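Bartonella effector protein (Bep) substrate of VirB T4SS (Bartonella sp. 1-1C, PDB 4PY3) is a Fic-domain effector substrate of the VirB type IV secretion system that may transfer AMP from ATP to protein threonines or tyrosines. Local coordinates at residues A[16-21]-A[26-31]; A[46-51]-A[167-172]; A[115-120]-A[150-155]. All coordinates share one frame; numbering follows the deposited sequence.

Contact 1: residues A[16-21]-A[26-31]; sequences PHMNTL and NIMSTK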
loop_
_atom_site.group_PDB
_atom_site.type_symbol
_atom_site.label_atom_id
_atom_site.label_comp_id
_atom_site.label_asym_id
_atom_site.label_seq_id
_atom_site.Cartn_x
_atom_site.Cartn_y
_atom_site.Cartn_z
ATOM N N PRO A 16 8.172 -2.362 24.237
ATOM C CA PRO A 16 7.996 -3.489 25.176
ATOM C C PRO A 16 6.924 -3.248 26.227
ATOM O O PRO A 16 6.361 -4.194 26.741
ATOM C CB PRO A 16 9.355 -3.618 25.863
ATOM C CG PRO A 16 10.301 -2.833 25.014
ATOM C CD PRO A 16 9.495 -1.742 24.382
ATOM N N HIS A 17 6.657 -1.982 26.501
ATOM C CA HIS A 17 5.730 -1.588 27.545
ATOM C C HIS A 17 4.451 -0.920 27.021
ATOM O O HIS A 17 3.508 -0.737 27.792
ATOM C CB HIS A 17 6.435 -0.658 28.553
ATOM C CG HIS A 17 6.773 0.684 27.992
ATOM N ND1 HIS A 17 7.574 0.851 26.884
ATOM C CD2 HIS A 17 6.410 1.925 28.378
ATOM C CE1 HIS A 17 7.692 2.134 26.614
ATOM N NE2 HIS A 17 6.990 2.810 27.502
ATOM N N MET A 18 4.410 -0.577 25.737
ATOM C CA MET A 18 3.175 -0.089 25.095
ATOM C C MET A 18 2.920 -0.669 23.692
ATOM O O MET A 18 3.845 -1.011 22.959
ATOM C CB MET A 18 3.216 1.428 25.005
ATOM C CG MET A 18 3.581 2.125 26.292
ATOM S SD MET A 18 3.076 3.851 26.339
ATOM C CE MET A 18 1.301 3.657 26.380
ATOM N N ASN A 19 1.646 -0.781 23.309
ATOM C CA ASN A 19 1.302 -1.339 21.974
ATOM C C ASN A 19 1.674 -0.491 20.813
ATOM O O ASN A 19 1.489 -0.920 19.669
ATOM C CB ASN A 19 -0.183 -1.370 21.731
ATOM C CG ASN A 19 -0.930 -2.115 22.742
ATOM O OD1 ASN A 19 -0.375 -2.968 23.407
ATOM N ND2 ASN A 19 -2.220 -1.823 22.860
ATOM N N THR A 20 1.964 0.762 21.080
ATOM C CA THR A 20 2.289 1.699 20.054
ATOM C C THR A 20 3.514 1.241 19.271
ATOM O O THR A 20 4.434 0.641 19.826
ATOM C CB THR A 20 2.546 3.032 20.734
ATOM O OG1 THR A 20 1.358 3.434 21.433
ATOM C CG2 THR A 20 2.942 4.076 19.751
ATOM N N LEU A 21 3.501 1.513 17.963
ATOM C CA LEU A 21 4.617 1.157 17.101
ATOM C C LEU A 21 5.834 2.018 17.450
ATOM O O LEU A 21 5.723 3.232 17.650
ATOM C CB LEU A 21 4.251 1.313 15.615
ATOM C CG LEU A 21 3.323 0.246 15.025
ATOM C CD1 LEU A 21 2.838 0.625 13.628
ATOM C CD2 LEU A 21 4.002 -1.116 14.971
ATOM N N ASN A 26 9.815 9.038 19.248
ATOM C CA ASN A 26 9.646 8.584 20.628
ATOM C C ASN A 26 8.257 8.927 21.164
ATOM O O ASN A 26 8.096 9.233 22.332
ATOM C CB ASN A 26 10.744 9.178 21.518
ATOM C CG ASN A 26 12.149 8.873 21.027
ATOM O OD1 ASN A 26 12.978 9.760 21.018
ATOM N ND2 ASN A 26 12.417 7.639 20.598
ATOM N N ILE A 27 7.256 8.867 20.292
ATOM C CA ILE A 27 5.865 9.146 20.656
ATOM C C ILE A 27 5.171 7.867 21.104
ATOM O O ILE A 27 5.208 6.851 20.402
ATOM C CB ILE A 27 5.087 9.760 19.471
ATOM C CG1 ILE A 27 5.599 11.176 19.203
ATOM C CG2 ILE A 27 3.592 9.792 19.759
ATOM C CD1 ILE A 27 5.080 11.791 17.921
ATOM N N MET A 28 4.519 7.932 22.259
ATOM C CA MET A 28 3.936 6.747 22.891
ATOM C C MET A 28 2.434 6.640 22.682
ATOM O O MET A 28 1.866 5.574 22.854
ATOM C CB MET A 28 4.240 6.769 24.386
ATOM C CG MET A 28 5.713 6.924 24.716
ATOM S SD MET A 28 6.706 5.622 23.960
ATOM C CE MET A 28 8.159 5.645 25.010
ATOM N N SER A 29 1.794 7.734 22.300
ATOM C CA SER A 29 0.364 7.716 21.998
ATOM C C SER A 29 0.142 7.316 20.535
ATOM O O SER A 29 0.688 7.932 19.628
ATOM C CB SER A 29 -0.259 9.090 22.259
ATOM O OG SER A 29 -1.556 9.162 21.705
ATOM N N THR A 30 -0.646 6.269 20.318
ATOM C CA THR A 30 -0.957 5.814 18.969
ATOM C C THR A 30 -1.722 6.897 18.196
ATOM O O THR A 30 -1.502 7.079 16.999
ATOM C CB THR A 30 -1.755 4.491 18.995
ATOM O OG1 THR A 30 -0.882 3.426 19.383
ATOM C CG2 THR A 30 -2.352 4.161 17.618
ATOM N N LYS A 31 -2.608 7.611 18.886
ATOM C CA LYS A 31 -3.365 8.696 18.276
ATOM C C LYS A 31 -2.453 9.824 17.789
ATOM O O LYS A 31 -2.558 10.252 16.640
ATOM C CB LYS A 31 -4.389 9.243 19.270
#

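Contact 2: residues A[46-51]-A[167-172]; sequences INLNKE and FEKLAE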
loop_
_atom_site.group_PDB
_atom_site.type_symbol
_atom_site.label_atom_id
_atom_site.label_comp_id
_atom_site.label_asym_id
_atom_site.label_seq_id
_atom_site.Cartn_x
_atom_site.Cartn_y
_atom_site.Cartn_z
ATOM N N ILE A 46 5.024 16.006 -1.376
ATOM C CA ILE A 46 5.352 17.237 -2.095
ATOM C C ILE A 46 6.665 17.089 -2.865
ATOM O O ILE A 46 6.750 17.451 -4.040
ATOM C CB ILE A 46 5.412 18.459 -1.156
ATOM C CG1 ILE A 46 4.009 18.786 -0.647
ATOM C CG2 ILE A 46 6.003 19.670 -1.866
ATOM C CD1 ILE A 46 3.985 19.806 0.462
ATOM N N ASN A 47 7.689 16.544 -2.221
ATOM C CA ASN A 47 8.956 16.316 -2.910
ATOM C C ASN A 47 8.864 15.184 -3.913
ATOM O O ASN A 47 9.382 15.279 -5.014
ATOM C CB ASN A 47 10.079 16.086 -1.906
ATOM C CG ASN A 47 10.495 17.371 -1.228
ATOM O OD1 ASN A 47 10.849 18.339 -1.906
ATOM N ND2 ASN A 47 10.450 17.398 0.091
ATOM N N LEU A 48 8.168 14.127 -3.539
ATOM C CA LEU A 48 7.925 13.010 -4.444
ATOM C C LEU A 48 7.237 13.436 -5.749
ATOM O O LEU A 48 7.586 12.948 -6.826
ATOM C CB LEU A 48 7.067 11.980 -3.729
ATOM C CG LEU A 48 6.868 10.675 -4.487
ATOM C CD1 LEU A 48 8.160 9.884 -4.468
ATOM C CD2 LEU A 48 5.732 9.847 -3.910
ATOM N N ASN A 49 6.273 14.352 -5.653
ATOM C CA ASN A 49 5.560 14.825 -6.839
ATOM C C ASN A 49 6.427 15.614 -7.807
ATOM O O ASN A 49 6.043 15.811 -8.955
ATOM C CB ASN A 49 4.343 15.659 -6.450
ATOM C CG ASN A 49 3.222 14.818 -5.883
ATOM O OD1 ASN A 49 3.207 13.601 -6.036
ATOM N ND2 ASN A 49 2.283 15.464 -5.212
ATOM N N LYS A 50 7.588 16.076 -7.349
ATOM C CA LYS A 50 8.535 16.749 -8.230
ATOM C C LYS A 50 9.366 15.767 -9.045
ATOM O O LYS A 50 10.038 16.187 -9.992
ATOM C CB LYS A 50 9.501 17.618 -7.437
ATOM C CG LYS A 50 8.849 18.744 -6.671
ATOM C CD LYS A 50 9.907 19.537 -5.930
ATOM C CE LYS A 50 9.310 20.300 -4.764
ATOM N NZ LYS A 50 10.357 21.076 -4.046
ATOM N N GLU A 51 9.321 14.471 -8.710
ATOM C CA GLU A 51 10.204 13.521 -9.416
ATOM C C GLU A 51 9.478 12.895 -10.645
ATOM O O GLU A 51 8.237 12.785 -10.687
ATOM C CB GLU A 51 11.045 12.551 -8.525
ATOM C CG GLU A 51 10.307 11.548 -7.677
ATOM C CD GLU A 51 11.213 11.124 -6.479
ATOM O OE1 GLU A 51 12.263 10.576 -6.826
ATOM O OE2 GLU A 51 10.980 11.352 -5.238
ATOM N N PHE A 167 -0.714 3.643 -7.215
ATOM C CA PHE A 167 -1.732 3.558 -8.265
ATOM C C PHE A 167 -2.099 4.897 -8.866
ATOM O O PHE A 167 -2.354 4.968 -10.067
ATOM C CB PHE A 167 -2.972 2.803 -7.793
ATOM C CG PHE A 167 -2.842 1.325 -7.973
ATOM C CD1 PHE A 167 -2.032 0.576 -7.118
ATOM C CD2 PHE A 167 -3.481 0.681 -9.023
ATOM C CE1 PHE A 167 -1.893 -0.794 -7.294
ATOM C CE2 PHE A 167 -3.344 -0.684 -9.207
ATOM C CZ PHE A 167 -2.550 -1.424 -8.345
ATOM N N GLU A 168 -2.073 5.967 -8.079
ATOM C CA GLU A 168 -2.260 7.306 -8.647
ATOM C C GLU A 168 -1.144 7.634 -9.645
ATOM O O GLU A 168 -1.408 8.157 -10.730
ATOM C CB GLU A 168 -2.352 8.372 -7.561
ATOM C CG GLU A 168 -3.576 8.199 -6.668
ATOM C CD GLU A 168 -3.821 9.380 -5.742
ATOM O OE1 GLU A 168 -3.059 10.367 -5.818
ATOM O OE2 GLU A 168 -4.791 9.325 -4.946
ATOM N N LYS A 169 0.089 7.284 -9.295
ATOM C CA LYS A 169 1.229 7.484 -10.197
ATOM C C LYS A 169 1.144 6.592 -11.436
ATOM O O LYS A 169 1.535 6.995 -12.527
ATOM C CB LYS A 169 2.539 7.199 -9.473
ATOM C CG LYS A 169 2.812 8.124 -8.303
ATOM C CD LYS A 169 3.290 9.483 -8.761
ATOM C CE LYS A 169 3.481 10.407 -7.574
ATOM N NZ LYS A 169 3.532 11.826 -8.013
ATOM N N LEU A 170 0.671 5.368 -11.247
ATOM C CA LEU A 170 0.494 4.427 -12.344
ATOM C C LEU A 170 -0.547 4.949 -13.350
ATOM O O LEU A 170 -0.329 4.908 -14.564
ATOM C CB LEU A 170 0.063 3.070 -11.787
ATOM C CG LEU A 170 -0.119 1.917 -12.782
ATOM C CD1 LEU A 170 1.222 1.451 -13.320
ATOM C CD2 LEU A 170 -0.858 0.762 -12.129
ATOM N N ALA A 171 -1.664 5.450 -12.826
ATOM C CA ALA A 171 -2.730 6.034 -13.643
ATOM C C ALA A 171 -2.216 7.207 -14.469
ATOM O O ALA A 171 -2.441 7.276 -15.686
ATOM C CB ALA A 171 -3.888 6.481 -12.764
ATOM N N GLU A 172 -1.511 8.117 -13.802
ATOM C CA GLU A 172 -0.903 9.267 -14.470
ATOM C C GLU A 172 -0.002 8.826 -15.621
ATOM O O GLU A 172 -0.144 9.311 -16.735
ATOM C CB GLU A 172 -0.112 10.109 -13.476
ATOM C CG GLU A 172 0.302 11.467 -14.017
ATOM C CD GLU A 172 1.169 12.243 -13.046
ATOM O OE1 GLU A 172 1.095 11.975 -11.827
ATOM O OE2 GLU A 172 1.938 13.118 -13.501
#

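Contact 3: residues A[115-120]-A[150-155]; sequences ENLKKF and NSIAPF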
loop_
_atom_site.group_PDB
_atom_site.type_symbol
_atom_site.label_atom_id
_atom_site.label_comp_id
_atom_site.label_asym_id
_atom_site.label_seq_id
_atom_site.Cartn_x
_atom_site.Cartn_y
_atom_site.Cartn_z
ATOM N N GLU A 115 7.502 -13.840 -3.588
ATOM C CA GLU A 115 6.992 -14.499 -4.793
ATOM C C GLU A 115 5.784 -13.727 -5.331
ATOM O O GLU A 115 5.671 -13.516 -6.532
ATOM C CB GLU A 115 6.653 -15.974 -4.548
ATOM N N ASN A 116 4.899 -13.295 -4.434
ATOM C CA ASN A 116 3.729 -12.511 -4.831
ATOM C C ASN A 116 4.088 -11.144 -5.397
ATOM O O ASN A 116 3.501 -10.713 -6.393
ATOM C CB ASN A 116 2.750 -12.366 -3.664
ATOM C CG ASN A 116 1.842 -13.574 -3.518
ATOM O OD1 ASN A 116 0.812 -13.672 -4.183
ATOM N ND2 ASN A 116 2.222 -14.502 -2.659
ATOM N N LEU A 117 5.036 -10.460 -4.766
ATOM C CA LEU A 117 5.486 -9.163 -5.270
ATOM C C LEU A 117 6.142 -9.326 -6.638
ATOM O O LEU A 117 5.937 -8.498 -7.524
ATOM C CB LEU A 117 6.465 -8.493 -4.310
ATOM C CG LEU A 117 5.875 -7.879 -3.036
ATOM C CD1 LEU A 117 6.994 -7.331 -2.182
ATOM C CD2 LEU A 117 4.861 -6.776 -3.329
ATOM N N LYS A 118 6.915 -10.400 -6.807
ATOM C CA LYS A 118 7.498 -10.723 -8.101
ATOM C C LYS A 118 6.395 -10.940 -9.138
ATOM O O LYS A 118 6.465 -10.395 -10.236
ATOM C CB LYS A 118 8.400 -11.951 -8.010
ATOM N N LYS A 119 5.363 -11.703 -8.784
ATOM C CA LYS A 119 4.239 -11.940 -9.696
ATOM C C LYS A 119 3.538 -10.627 -10.060
ATOM O O LYS A 119 3.183 -10.395 -11.217
ATOM C CB LYS A 119 3.249 -12.927 -9.074
ATOM N N PHE A 120 3.362 -9.773 -9.057
ATOM C CA PHE A 120 2.834 -8.422 -9.236
ATOM C C PHE A 120 3.661 -7.612 -10.233
ATOM O O PHE A 120 3.111 -6.983 -11.136
ATOM C CB PHE A 120 2.798 -7.722 -7.875
ATOM C CG PHE A 120 2.306 -6.306 -7.919
ATOM C CD1 PHE A 120 0.950 -6.037 -8.001
ATOM C CD2 PHE A 120 3.193 -5.244 -7.854
ATOM C CE1 PHE A 120 0.485 -4.731 -8.037
ATOM C CE2 PHE A 120 2.736 -3.935 -7.886
ATOM C CZ PHE A 120 1.379 -3.677 -7.969
ATOM N N ASN A 150 -3.299 -5.403 -2.500
ATOM C CA ASN A 150 -3.903 -5.204 -1.198
ATOM C C ASN A 150 -3.848 -6.462 -0.334
ATOM O O ASN A 150 -3.584 -6.386 0.871
ATOM C CB ASN A 150 -5.347 -4.750 -1.318
ATOM C CG ASN A 150 -5.952 -4.449 0.038
ATOM O OD1 ASN A 150 -5.592 -3.467 0.686
ATOM N ND2 ASN A 150 -6.836 -5.316 0.498
ATOM N N SER A 151 -4.058 -7.620 -0.958
ATOM C CA SER A 151 -4.042 -8.894 -0.231
ATOM C C SER A 151 -2.632 -9.327 0.205
ATOM O O SER A 151 -2.475 -10.149 1.121
ATOM C CB SER A 151 -4.658 -9.997 -1.087
ATOM O OG SER A 151 -3.784 -10.331 -2.145
ATOM N N ILE A 152 -1.612 -8.762 -0.431
ATOM C CA ILE A 152 -0.224 -9.023 -0.053
ATOM C C ILE A 152 0.154 -8.284 1.242
ATOM O O ILE A 152 0.787 -8.854 2.128
ATOM C CB ILE A 152 0.752 -8.603 -1.162
ATOM C CG1 ILE A 152 0.413 -9.355 -2.462
ATOM C CG2 ILE A 152 2.196 -8.876 -0.736
ATOM C CD1 ILE A 152 1.258 -8.972 -3.657
ATOM N N ALA A 153 -0.210 -7.005 1.307
ATOM C CA ALA A 153 0.093 -6.148 2.444
ATOM C C ALA A 153 1.547 -6.328 2.867
ATOM O O ALA A 153 1.834 -6.720 4.009
ATOM C CB ALA A 153 -0.845 -6.451 3.591
ATOM N N PRO A 154 2.478 -6.016 1.949
ATOM C CA PRO A 154 3.887 -6.312 2.160
ATOM C C PRO A 154 4.564 -5.595 3.342
ATOM O O PRO A 154 5.610 -6.079 3.819
ATOM C CB PRO A 154 4.516 -5.873 0.849
ATOM C CG PRO A 154 3.675 -4.728 0.421
ATOM C CD PRO A 154 2.281 -5.120 0.802
ATOM N N PHE A 155 4.019 -4.472 3.799
ATOM C CA PHE A 155 4.635 -3.732 4.919
ATOM C C PHE A 155 3.948 -3.996 6.257
ATOM O O PHE A 155 2.782 -4.366 6.303
ATOM C CB PHE A 155 4.650 -2.233 4.641
ATOM C CG PHE A 155 5.273 -1.878 3.325
ATOM C CD1 PHE A 155 6.646 -1.834 3.189
ATOM C CD2 PHE A 155 4.484 -1.609 2.222
ATOM C CE1 PHE A 155 7.229 -1.522 1.978
ATOM C CE2 PHE A 155 5.058 -1.303 1.006
ATOM C CZ PHE A 155 6.432 -1.266 0.879
#

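Contact 1: residues A[16-21]-A[26-31]
Thr20 and Thr30 bring their CA atoms to 5.4 Å as the N-terminal tail folds back on itself, beside the start of helix 30-48, where Ser29 is the N-cap. The fold-back is secured by a relay of hydroxyls. Thr20 OG1 donates to Met28 O at 2.6 Å and accepts from Thr30 OG1 at 3.0 Å, so a single threonine oxygen ties the tail both to the backbone before the cap and to the first turn of the helix. The donor approaches Met28 O from 43° above the carbonyl plane. With OG1 anti to its own carbonyl carbon (chi1 -60°), Thr20 has its methyl CG2 in close contact with Ile27 O at 3.6 Å, and its side chain also touches Leu33 of helix 30-48. A beta-branched hydroxyl residue thus serves a buried spot that needs both a polar bridge and an apolar flank. Ser29 OG, in turn, caps Lys32 N, while Asn23 ND2 in the connecting turn bonds to both Leu21 O and Ile27 O. The outer side of the contact is thioether packing at the surface, where flexible methionines fit an irregular coil. Met18 SD rests 3.7 Å from Met28 CB, the two chains crossing near a right angle, and Met18 CG lies above one face of the His17 imidazole. Met28 reaches the same ring at its edge, in plane, with CE 3.9 Å from His17 CE1.

Contact 2: residues A[46-51]-A[167-172]
Asn49 and Lys169 are the closest backbone positions of the two segments, yet their CA atoms stand 9.2 Å apart, so the gap is spanned by side chains. On one side helix 30-48 runs out into a type I beta turn from Leu48 to Glu51, closed by Glu51 N to Leu48 O at 3.0 Å; on the other lies helix 159-173, the helix that follows the Fic motif loop in this all-alpha fold. Lys169 does most of the spanning. Its chain bends at chi2 (-77°) and then runs out extended, carrying the ammonium group across to the turn; a gap of this size suits a long, flexible residue. Lys169 NZ donates to Asn49 OD1 at 2.7 Å. The amide oxygen accepts from a donor tilted 29° from its carbonyl plane, and the two side chains cross at about a right angle. Asparagine suits a turn at a helix end, because its short amide can offer an oxygen without a long lever arm. The positive charge also lies near the C-terminal end of helix 30-48, where it would probably be favoured by the helix dipole. The aliphatic part of Lys169 runs beside Leu53 and Tyr61, so the residue is largely buried although its nitrogen needs a polar partner. Glu51 OE2 bonds to Tyr64 OH on helix 59-70, which also touches Leu48. Leu48 supplies the remaining apolar touch, its CD2 lying 4.3 Å from Lys169 CE.

Contact 3: residues A[115-120]-A[150-155]
Asn116 O accepts the N-H of Phe120 at 2.8 Å (N to O), a routine bond of helix 113-126, and the same carbonyl is flanked by the methyl end of Ile152, whose CD1 lies 3.9 Å from Asn116 O. Across the contact the meeting is therefore one of hydrocarbon against helix surface. Ile152 points its side chain at the helix with CG1 anti to its own carbonyl carbon (chi1 -58°) and the chain extended beyond it, and CD1 presses alongside Asn116 CB at 3.7 Å. The amide of Asn116 turns elsewhere, ND2 bonding to Asp112 O one turn back, and it is CB that meets the isoleucine. Leu117 widens the patch by forking. Its CD2 branch meets Ile152 CD1 at 4.2 Å, and its CD1 branch meets Pro154 CB at the same distance, the leucine crossing the proline ring at about a right angle. Two methyls on one residue thus serve both a helix end and the loop after it, and the rigid pyrrolidine gives the loop a fixed apolar surface. One turn on from Asn116, Phe120 packs on Phe148 and Leu149 of helix 135-152. The chain leaves that helix at Ala153, with positive phi (46°), while Arg81 bonds to the carbonyl oxygens of Ile152 and Ala153, and Asn159 ND2 to Phe155 O. Here the Fic motif loop begins, between the central helices 135-152 and 159-173, with Ala153 in the place of the HPF histidine that is catalytic in active Fic enzymes.

Overall arrangement
Contact 1 lies at the surface, its centre about 22 Å from the centre of the chain, whereas contacts 2 and 3 are buried. Contacts 1 and 2 share helix 30-48, one at its start and the other at its far end, with centres about 31 Å apart. Contacts 2 and 3 are joined through the successive helices 135-152 and 159-173, and their nearest atoms come within about 4 Å without touching. The chemistry follows position: hydroxyl hydrogen bonds with thioether packing in the tail, a single lysine-amide bond bridging a helix and the turn that follows helix 30-48 in contact 2, and purely apolar side-chain packing in contact 3, beside the Fic motif loop.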